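Local coordinates for protein cytosol aminopeptidase (Coxiella burnetii, PDB 3IJ3) that probably removes amino-terminal residues from peptides as a metal-dependent, manganese-binding aminopeptidase of the M17 family, at residues 205-210 and 214-219; 295-300 and 347-352; 245-250 and 281-286. All blocks are in the same frame, centred on the assembly; numbering follows the deposited sequence.

Contact 1. Residues 205-210 and 214-219. With EDO (1,2-ethanediol), chain K.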
loop_
_atom_site.group_PDB
_atom_site.type_symbol
_atom_site.label_atom_id
_atom_site.label_comp_id
_atom_site.label_asym_id
_atom_site.label_seq_id
_atom_site.Cartn_x
_atom_site.Cartn_y
_atom_site.Cartn_z
ATOM N N LYS A 205 19.926 37.786 17.423
ATOM C CA LYS A 205 21.086 37.342 16.685
ATOM C C LYS A 205 20.581 36.248 15.735
ATOM O O LYS A 205 19.814 35.402 16.149
ATOM C CB LYS A 205 22.118 36.739 17.680
ATOM C CG LYS A 205 23.249 35.994 17.038
ATOM C CD LYS A 205 24.355 35.655 18.031
ATOM C CE LYS A 205 23.954 34.691 19.093
ATOM N NZ LYS A 205 25.156 34.365 19.919
ATOM N N ILE A 206 21.014 36.284 14.480
ATOM C CA ILE A 206 20.674 35.260 13.493
ATOM C C ILE A 206 21.972 34.564 13.109
ATOM O O ILE A 206 22.921 35.219 12.640
ATOM C CB ILE A 206 20.061 35.872 12.236
ATOM C CG1 ILE A 206 18.847 36.747 12.578
ATOM C CG2 ILE A 206 19.714 34.773 11.208
ATOM C CD1 ILE A 206 17.716 36.024 13.247
ATOM N N ILE A 207 22.013 33.255 13.347
ATOM C CA ILE A 207 23.166 32.436 13.019
ATOM C C ILE A 207 22.833 31.754 11.684
ATOM O O ILE A 207 21.863 31.010 11.575
ATOM C CB ILE A 207 23.499 31.414 14.117
ATOM C CG1 ILE A 207 23.725 32.146 15.452
ATOM C CG2 ILE A 207 24.750 30.570 13.711
ATOM C CD1 ILE A 207 24.155 31.218 16.614
ATOM N N GLU A 208 23.639 32.055 10.658
ATOM C CA GLU A 208 23.437 31.543 9.270
ATOM C C GLU A 208 24.676 30.934 8.615
ATOM O O GLU A 208 25.761 30.903 9.196
ATOM C CB GLU A 208 23.079 32.725 8.343
ATOM C CG GLU A 208 21.862 33.555 8.697
ATOM C CD GLU A 208 21.721 34.778 7.785
ATOM O OE1 GLU A 208 21.833 34.649 6.530
ATOM O OE2 GLU A 208 21.486 35.876 8.324
ATOM N N SER A 209 24.478 30.427 7.390
ATOM C CA SER A 209 25.561 30.003 6.521
ATOM C C SER A 209 26.732 29.310 7.163
ATOM O O SER A 209 26.533 28.321 7.856
ATOM C CB SER A 209 26.006 31.216 5.690
ATOM O OG SER A 209 24.913 31.756 4.977
ATOM N N LYS A 210 27.953 29.821 6.987
ATOM C CA LYS A 210 29.138 29.139 7.485
ATOM C C LYS A 210 29.249 29.022 8.977
ATOM O O LYS A 210 29.739 28.019 9.481
ATOM C CB LYS A 210 30.427 29.760 6.900
ATOM C CG LYS A 210 30.524 29.621 5.371
ATOM C CD LYS A 210 30.565 28.140 4.940
ATOM C CE LYS A 210 30.395 27.944 3.433
ATOM N NZ LYS A 210 30.240 26.484 3.098
ATOM N N THR A 214 29.345 25.333 10.980
ATOM C CA THR A 214 30.363 24.968 11.969
ATOM C C THR A 214 29.865 24.776 13.383
ATOM O O THR A 214 30.206 23.789 14.044
ATOM C CB THR A 214 31.473 26.064 12.019
ATOM O OG1 THR A 214 32.158 26.073 10.773
ATOM C CG2 THR A 214 32.474 25.809 13.148
ATOM N N GLU A 215 29.044 25.713 13.855
ATOM C CA GLU A 215 28.622 25.743 15.238
ATOM C C GLU A 215 27.357 24.923 15.556
ATOM O O GLU A 215 27.206 24.475 16.684
ATOM C CB GLU A 215 28.433 27.199 15.674
ATOM C CG GLU A 215 29.725 28.061 15.602
ATOM C CD GLU A 215 30.724 27.731 16.668
ATOM O OE1 GLU A 215 30.343 27.099 17.688
ATOM O OE2 GLU A 215 31.893 28.141 16.498
ATOM N N PHE A 216 26.454 24.808 14.588
ATOM C CA PHE A 216 25.187 24.070 14.736
ATOM C C PHE A 216 25.043 23.103 13.564
ATOM O O PHE A 216 24.100 23.208 12.771
ATOM C CB PHE A 216 24.030 25.076 14.779
ATOM C CG PHE A 216 24.112 26.003 15.945
ATOM C CD1 PHE A 216 23.511 25.683 17.141
ATOM C CD2 PHE A 216 24.857 27.172 15.866
ATOM C CE1 PHE A 216 23.612 26.532 18.236
ATOM C CE2 PHE A 216 24.993 27.996 16.965
ATOM C CZ PHE A 216 24.376 27.681 18.141
ATOM N N PRO A 217 25.959 22.124 13.465
ATOM C CA PRO A 217 25.939 21.215 12.319
ATOM C C PRO A 217 24.657 20.410 12.095
ATOM O O PRO A 217 24.359 20.072 10.936
ATOM C CB PRO A 217 27.139 20.284 12.581
ATOM C CG PRO A 217 27.309 20.307 14.083
ATOM C CD PRO A 217 26.984 21.736 14.448
ATOM N N ALA A 218 23.907 20.125 13.152
ATOM C CA ALA A 218 22.698 19.328 13.004
ATOM C C ALA A 218 21.581 20.153 12.382
ATOM O O ALA A 218 20.791 19.641 11.574
ATOM C CB ALA A 218 22.288 18.704 14.387
ATOM N N ILE A 219 21.514 21.440 12.724
ATOM C CA ILE A 219 20.521 22.338 12.089
ATOM C C ILE A 219 20.863 22.445 10.600
ATOM O O ILE A 219 19.995 22.331 9.712
ATOM C CB ILE A 219 20.513 23.740 12.734
ATOM C CG1 ILE A 219 20.241 23.643 14.241
ATOM C CG2 ILE A 219 19.462 24.651 12.056
ATOM C CD1 ILE A 219 20.272 25.026 14.974
HETATM C C1 EDO K . 30.344 20.086 16.964
HETATM O O1 EDO K . 31.117 19.025 16.401
HETATM C C2 EDO K . 31.059 21.418 16.833
HETATM O O2 EDO K . 30.122 22.474 17.079
#
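T214 meets K210 through one backbone carbonyl: its N donates to K210 O over 3.1 Å, with an N-H...O angle of 154°, an i to i+4 bond within the short helix 209-215. With OG1 placed beside its own backbone N (chi1 -66°), T214 turns the hydroxyl back toward that carbonyl, and OG1 makes a second, weak bond to K210 O at 3.4 Å. The oxygen of K210 thus receives two bonds from one residue, while the far end of the K210 side chain leads off to a salt bridge with E213. T214 O in turn accepts a weak bond of 3.3 Å from O2 of an ethanediol, probably a crystallisation additive. At E215 the carboxylate turns away from 205-210. F216 leaves helical geometry and takes the N-cap position of the next helix, 217-223. The two short helices, broken at F216, follow strand 203-208, which is paired antiparallel with strand 231-237 in the large mixed sheet of the catalytic domain. The F216 side chain points back at the strand and meets I207 at about a right angle. I207 CD1 approaches the CE2 and CZ atoms obliquely, and I207 CG2 lies 4.0 Å from F216 CD2. I207 is modelled in two conformers, which makes the 3.3 Å approach of its CD1 to F216 CE2 doubtful in detail. L232 touches both side chains, and R321 pairs with the E215 carboxylate and adds a cation-pi contact to the F216 ring. P217 begins the new helix, and I219 N reaches F216 O in a weak bond of 3.1 Å.

Contact 2. Residues 295-300 and 347-352; sequences RLRLLI and VKEDPD. With SO4 (sulfate ion), chain G.
R297 stands in a regular strand, 295-300, and faces E349 in a type I turn that runs from V347 to D350, closed by D350 N on V347 O at 2.9 Å, with D350 leaving the helical region at positive phi. Both side chains start out toward each other. R297 is drawn out to full length, CG anti to the backbone N (chi1 180°), which carries its guanidinium across to the turn. There NH1 forms a salt bridge with E349 OE1 at 3.1 Å. The two flat groups are turned 52° apart and OE2 stays 3.8 Å from R297 NH1, so the pair is not a flat two-pronged one. E349 OE1, oblique to the guanidinium, also lies 3.5 Å from R297 CD. L299 CD1 lies 3.9 Å above one face of the R297 guanidinium, toward its rim. R297 NH2 is taken by D234 and E345, and E349 OE2 by K236. Two residues earlier, R295 bends at chi2 and presents its NH2, edge on, to O3 of a sulfate ion, a nearly straight bond of 3.2 Å (169°); K236 and K203 bind the same ion. The contact joins a strand of the large sheet in the catalytic domain to the loop between helix 335-347 and strand 353-359. Three carboxylates, of E349, D234 and E345, meet the buried R297 and would be expected to balance its charge and fix its guanidinium. E349 OE2 comes within 3.9 Å of sulfate O3, an approach of two anions that K236, bonded to both, would be expected to make tolerable.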
loop_
_atom_site.group_PDB
_atom_site.type_symbol
_atom_site.label_atom_id
_atom_site.label_comp_id
_atom_site.label_asym_id
_atom_site.label_seq_id
_atom_site.Cartn_x
_atom_site.Cartn_y
_atom_site.Cartn_z
ATOM N N ARG A 295 15.111 36.514 32.859
ATOM C CA ARG A 295 16.063 36.741 31.772
ATOM C C ARG A 295 15.621 35.743 30.705
ATOM O O ARG A 295 15.864 34.542 30.819
ATOM C CB ARG A 295 17.493 36.498 32.236
ATOM C CG ARG A 295 18.553 36.634 31.165
ATOM C CD ARG A 295 18.530 37.976 30.421
ATOM N NE ARG A 295 19.652 38.058 29.473
ATOM C CZ ARG A 295 19.950 39.106 28.703
ATOM N NH1 ARG A 295 19.198 40.218 28.721
ATOM N NH2 ARG A 295 21.019 39.042 27.903
ATOM N N LEU A 296 14.944 36.259 29.682
ATOM C CA LEU A 296 14.365 35.453 28.627
ATOM C C LEU A 296 15.317 35.227 27.467
ATOM O O LEU A 296 16.021 36.154 27.022
ATOM C CB LEU A 296 13.125 36.151 28.077
ATOM C CG LEU A 296 12.429 35.548 26.844
ATOM C CD1 LEU A 296 11.822 34.182 27.200
ATOM C CD2 LEU A 296 11.366 36.528 26.340
ATOM N N ARG A 297 15.344 33.998 26.981
ATOM C CA ARG A 297 16.069 33.683 25.771
ATOM C C ARG A 297 15.128 32.813 24.949
ATOM O O ARG A 297 14.417 31.963 25.501
ATOM C CB ARG A 297 17.370 32.941 26.071
ATOM C CG ARG A 297 18.150 32.595 24.843
ATOM C CD ARG A 297 19.414 31.833 25.185
ATOM N NE ARG A 297 20.380 31.849 24.088
ATOM C CZ ARG A 297 21.546 31.201 24.115
ATOM N NH1 ARG A 297 21.870 30.427 25.153
ATOM N NH2 ARG A 297 22.387 31.311 23.094
ATOM N N LEU A 298 15.081 33.067 23.646
ATOM C CA LEU A 298 14.275 32.304 22.696
ATOM C C LEU A 298 15.178 31.805 21.580
ATOM O O LEU A 298 15.860 32.600 20.917
ATOM C CB LEU A 298 13.159 33.181 22.120
ATOM C CG LEU A 298 12.406 32.660 20.887
ATOM C CD1 LEU A 298 11.498 31.455 21.255
ATOM C CD2 LEU A 298 11.556 33.768 20.293
ATOM N N LEU A 299 15.207 30.479 21.390
ATOM C CA LEU A 299 16.007 29.828 20.375
ATOM C C LEU A 299 15.107 29.087 19.416
ATOM O O LEU A 299 14.321 28.217 19.828
ATOM C CB LEU A 299 16.994 28.843 21.038
ATOM C CG LEU A 299 18.153 29.478 21.787
ATOM C CD1 LEU A 299 18.770 28.483 22.790
ATOM C CD2 LEU A 299 19.209 29.961 20.764
ATOM N N ILE A 300 15.197 29.447 18.130
ATOM C CA ILE A 300 14.411 28.797 17.081
ATOM C C ILE A 300 15.286 28.352 15.895
ATOM O O ILE A 300 15.827 29.199 15.160
ATOM C CB ILE A 300 13.306 29.739 16.526
ATOM C CG1 ILE A 300 12.270 30.055 17.600
ATOM C CG2 ILE A 300 12.651 29.143 15.273
ATOM C CD1 ILE A 300 11.309 31.231 17.215
ATOM N N VAL A 347 21.496 24.740 27.248
ATOM C CA VAL A 347 22.027 24.169 28.494
ATOM C C VAL A 347 23.360 24.777 28.955
ATOM O O VAL A 347 23.662 24.756 30.143
ATOM C CB VAL A 347 22.157 22.611 28.446
ATOM C CG1 VAL A 347 20.786 21.950 28.318
ATOM C CG2 VAL A 347 23.105 22.184 27.380
ATOM N N LYS A 348 24.149 25.312 28.026
ATOM C CA LYS A 348 25.446 25.907 28.358
ATOM C C LYS A 348 25.365 27.005 29.413
ATOM O O LYS A 348 26.311 27.210 30.162
ATOM C CB LYS A 348 26.128 26.467 27.108
ATOM C CG LYS A 348 26.607 25.418 26.118
ATOM C CD LYS A 348 27.296 26.084 24.926
ATOM C CE LYS A 348 27.748 25.067 23.881
ATOM N NZ LYS A 348 28.867 24.175 24.340
ATOM N N GLU A 349 24.240 27.707 29.475
ATOM C CA GLU A 349 24.045 28.788 30.449
ATOM C C GLU A 349 23.507 28.322 31.808
ATOM O O GLU A 349 23.293 29.155 32.699
ATOM C CB GLU A 349 23.055 29.820 29.880
ATOM C CG GLU A 349 23.551 30.547 28.659
ATOM C CD GLU A 349 22.606 31.633 28.189
ATOM O OE1 GLU A 349 21.383 31.368 28.092
ATOM O OE2 GLU A 349 23.102 32.745 27.863
ATOM N N ASP A 350 23.260 27.020 31.969
ATOM C CA ASP A 350 22.690 26.479 33.208
ATOM C C ASP A 350 21.438 27.303 33.613
ATOM O O ASP A 350 21.359 27.863 34.717
ATOM C CB ASP A 350 23.716 26.474 34.349
ATOM C CG ASP A 350 23.240 25.673 35.548
ATOM O OD1 ASP A 350 22.385 24.774 35.359
ATOM O OD2 ASP A 350 23.704 25.944 36.675
ATOM N N PRO A 351 20.461 27.384 32.706
ATOM C CA PRO A 351 19.275 28.174 32.964
ATOM C C PRO A 351 18.402 27.590 34.056
ATOM O O PRO A 351 18.525 26.397 34.386
ATOM C CB PRO A 351 18.546 28.164 31.603
ATOM C CG PRO A 351 18.953 26.906 30.958
ATOM C CD PRO A 351 20.351 26.610 31.461
ATOM N N ASP A 352 17.526 28.424 34.622
ATOM C CA ASP A 352 16.608 27.966 35.671
ATOM C C ASP A 352 15.534 27.033 35.105
ATOM O O ASP A 352 15.028 26.154 35.817
ATOM C CB ASP A 352 15.927 29.162 36.340
ATOM C CG ASP A 352 15.270 28.808 37.658
ATOM O OD1 ASP A 352 15.962 28.255 38.534
ATOM O OD2 ASP A 352 14.087 29.145 37.872
HETATM S S SO4 G . 24.319 37.432 27.381
HETATM O O1 SO4 G . 23.963 38.293 26.258
HETATM O O2 SO4 G . 24.715 38.253 28.522
HETATM O O3 SO4 G . 23.167 36.632 27.762
HETATM O O4 SO4 G . 25.430 36.559 27.021
#

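Contact 3. Residues 245-250 and 281-286. With SO4 (sulfate ion), chain D.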
loop_
_atom_site.group_PDB
_atom_site.type_symbol
_atom_site.label_atom_id
_atom_site.label_comp_id
_atom_site.label_asym_id
_atom_site.label_seq_id
_atom_site.Cartn_x
_atom_site.Cartn_y
_atom_site.Cartn_z
ATOM N N VAL A 245 15.049 31.883 31.898
ATOM C CA VAL A 245 13.999 31.027 31.327
ATOM C C VAL A 245 14.299 31.021 29.843
ATOM O O VAL A 245 14.302 32.094 29.215
ATOM C CB VAL A 245 12.597 31.575 31.587
ATOM C CG1 VAL A 245 11.530 30.757 30.798
ATOM C CG2 VAL A 245 12.309 31.585 33.090
ATOM N N THR A 246 14.556 29.834 29.285
ATOM C CA THR A 246 14.894 29.692 27.878
ATOM C C THR A 246 13.833 28.868 27.164
ATOM O O THR A 246 13.491 27.742 27.600
ATOM C CB THR A 246 16.304 29.057 27.681
ATOM O OG1 THR A 246 17.297 29.885 28.309
ATOM C CG2 THR A 246 16.640 28.854 26.134
ATOM N N LEU A 247 13.305 29.441 26.075
ATOM C CA LEU A 247 12.271 28.835 25.266
ATOM C C LEU A 247 12.888 28.393 23.943
ATOM O O LEU A 247 13.689 29.120 23.349
ATOM C CB LEU A 247 11.165 29.844 24.984
ATOM C CG LEU A 247 10.547 30.554 26.195
ATOM C CD1 LEU A 247 9.425 31.541 25.721
ATOM C CD2 LEU A 247 10.023 29.561 27.242
ATOM N N VAL A 248 12.531 27.191 23.519
ATOM C CA VAL A 248 13.029 26.611 22.299
ATOM C C VAL A 248 11.849 26.165 21.441
ATOM O O VAL A 248 10.910 25.533 21.923
ATOM C CB VAL A 248 13.941 25.443 22.615
ATOM C CG1 VAL A 248 14.481 24.798 21.295
ATOM C CG2 VAL A 248 15.102 25.867 23.534
ATOM N N GLY A 249 11.862 26.513 20.157
ATOM C CA GLY A 249 10.780 26.116 19.275
ATOM C C GLY A 249 11.212 25.573 17.916
ATOM O O GLY A 249 12.060 26.149 17.254
ATOM N N LYS A 250 10.607 24.461 17.516
ATOM C CA LYS A 250 10.900 23.816 16.239
ATOM C C LYS A 250 10.348 24.638 15.078
ATOM O O LYS A 250 9.131 24.757 14.915
ATOM C CB LYS A 250 10.314 22.405 16.236
ATOM C CG LYS A 250 10.412 21.647 14.888
ATOM C CD LYS A 250 9.643 20.336 14.967
ATOM C CE LYS A 250 9.350 19.754 13.585
ATOM N NZ LYS A 250 8.464 18.528 13.694
ATOM N N LEU A 281 7.691 31.739 20.183
ATOM C CA LEU A 281 7.684 33.186 19.959
ATOM C C LEU A 281 6.495 33.847 20.675
ATOM O O LEU A 281 6.638 34.900 21.301
ATOM C CB LEU A 281 7.632 33.497 18.452
ATOM C CG LEU A 281 7.526 34.975 18.089
ATOM C CD1 LEU A 281 8.694 35.807 18.702
ATOM C CD2 LEU A 281 7.449 35.157 16.560
ATOM N N GLY A 282 5.319 33.216 20.616
ATOM C CA GLY A 282 4.125 33.786 21.271
ATOM C C GLY A 282 4.272 33.847 22.785
ATOM O O GLY A 282 3.957 34.879 23.407
ATOM N N LEU A 283 4.813 32.779 23.363
ATOM C CA LEU A 283 5.058 32.741 24.808
ATOM C C LEU A 283 6.093 33.834 25.184
ATOM O O LEU A 283 5.903 34.561 26.162
ATOM C CB LEU A 283 5.507 31.358 25.266
ATOM C CG LEU A 283 5.704 31.240 26.755
ATOM C CD1 LEU A 283 4.404 31.614 27.542
ATOM C CD2 LEU A 283 6.178 29.840 27.070
ATOM N N ALA A 284 7.164 33.963 24.396
ATOM C CA ALA A 284 8.147 35.024 24.602
ATOM C C ALA A 284 7.452 36.395 24.598
ATOM O O ALA A 284 7.731 37.256 25.440
ATOM C CB ALA A 284 9.219 34.987 23.489
ATOM N N ARG A 285 6.586 36.618 23.616
ATOM C CA ARG A 285 5.851 37.875 23.522
ATOM C C ARG A 285 5.017 38.167 24.769
ATOM O O ARG A 285 5.031 39.303 25.269
ATOM C CB ARG A 285 5.017 37.908 22.242
ATOM C CG ARG A 285 4.317 39.244 22.041
ATOM C CD ARG A 285 3.718 39.314 20.657
ATOM N NE ARG A 285 3.175 40.639 20.422
ATOM C CZ ARG A 285 1.914 41.007 20.660
ATOM N NH1 ARG A 285 1.018 40.146 21.117
ATOM N NH2 ARG A 285 1.552 42.260 20.423
ATOM N N MET A 286 4.323 37.157 25.310
ATOM C CA MET A 286 3.534 37.367 26.537
ATOM C C MET A 286 4.425 37.709 27.731
ATOM O O MET A 286 4.098 38.588 28.535
ATOM C CB MET A 286 2.643 36.152 26.849
ATOM C CG MET A 286 1.479 35.985 25.901
ATOM S SD MET A 286 0.300 37.322 26.053
ATOM C CE MET A 286 0.090 37.361 27.801
HETATM S S SO4 D . 10.262 15.207 14.733
HETATM O O1 SO4 D . 10.371 15.526 13.315
HETATM O O2 SO4 D . 11.615 14.838 15.174
HETATM O O3 SO4 D . 9.733 16.390 15.386
HETATM O O4 SO4 D . 9.353 14.060 14.937
#
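K250 NZ, three residues along the chain from the L247 that packs on L283 and A284, is gripped by three groups: O3 of a sulfate ion at 3.0 Å, the carboxylate of D273 and the carbonyl of T359. An extended side chain carries it there. The sulfate, probably from the crystallisation liquor, is also bound by R336 NE and G335 N, and K250 belongs with D255, D273 and E334 to the lithium site, probably the metal centre of the active site, as in other M17 aminopeptidases. In the fold, strand 244-252, helix 275-289 and the parallel neighbouring strand 295-305 form a beta-alpha-beta crossover, and L247 packs from the strand onto the helix. With CG beside its backbone N (chi1 -53°), L247 sends both methyls to the helix, and its side chain crosses that of L283 at about a right angle. L247 CD2 meets L283 CD2 at 3.9 Å. The other methyl, CD1, lies against two successive helix residues, L283 and A284, and comes to 3.6 Å from A284 N. The short side chain of A284 is consistent with this approach to the helix backbone, its CB lying 4.1 Å from L247 CD1. L283 reaches on to F357 of strand 353-359 and to helix 470-481, while L247 also touches I355.

All three contacts involve the large mixed sheet of the catalytic domain, at different depths. Contact 3 is wholly buried, purely apolar between its segments, and its strand runs on to the metal site. Contact 2 lies about 10 Å away, centre to centre, on the neighbouring strand: R297 O accepts from L247 N, and L299 N donates to L247 O, both probable hydrogen bonds of 2.8 Å. There the contact across the segments is a salt bridge to a loop, not apolar packing on a helix. Contact 1, about 17 Å from contact 2 between centres, is the most peripheral, mixing local helix bonds with one apolar pair; its outer strand is separated from 295-305 by strand 231-237.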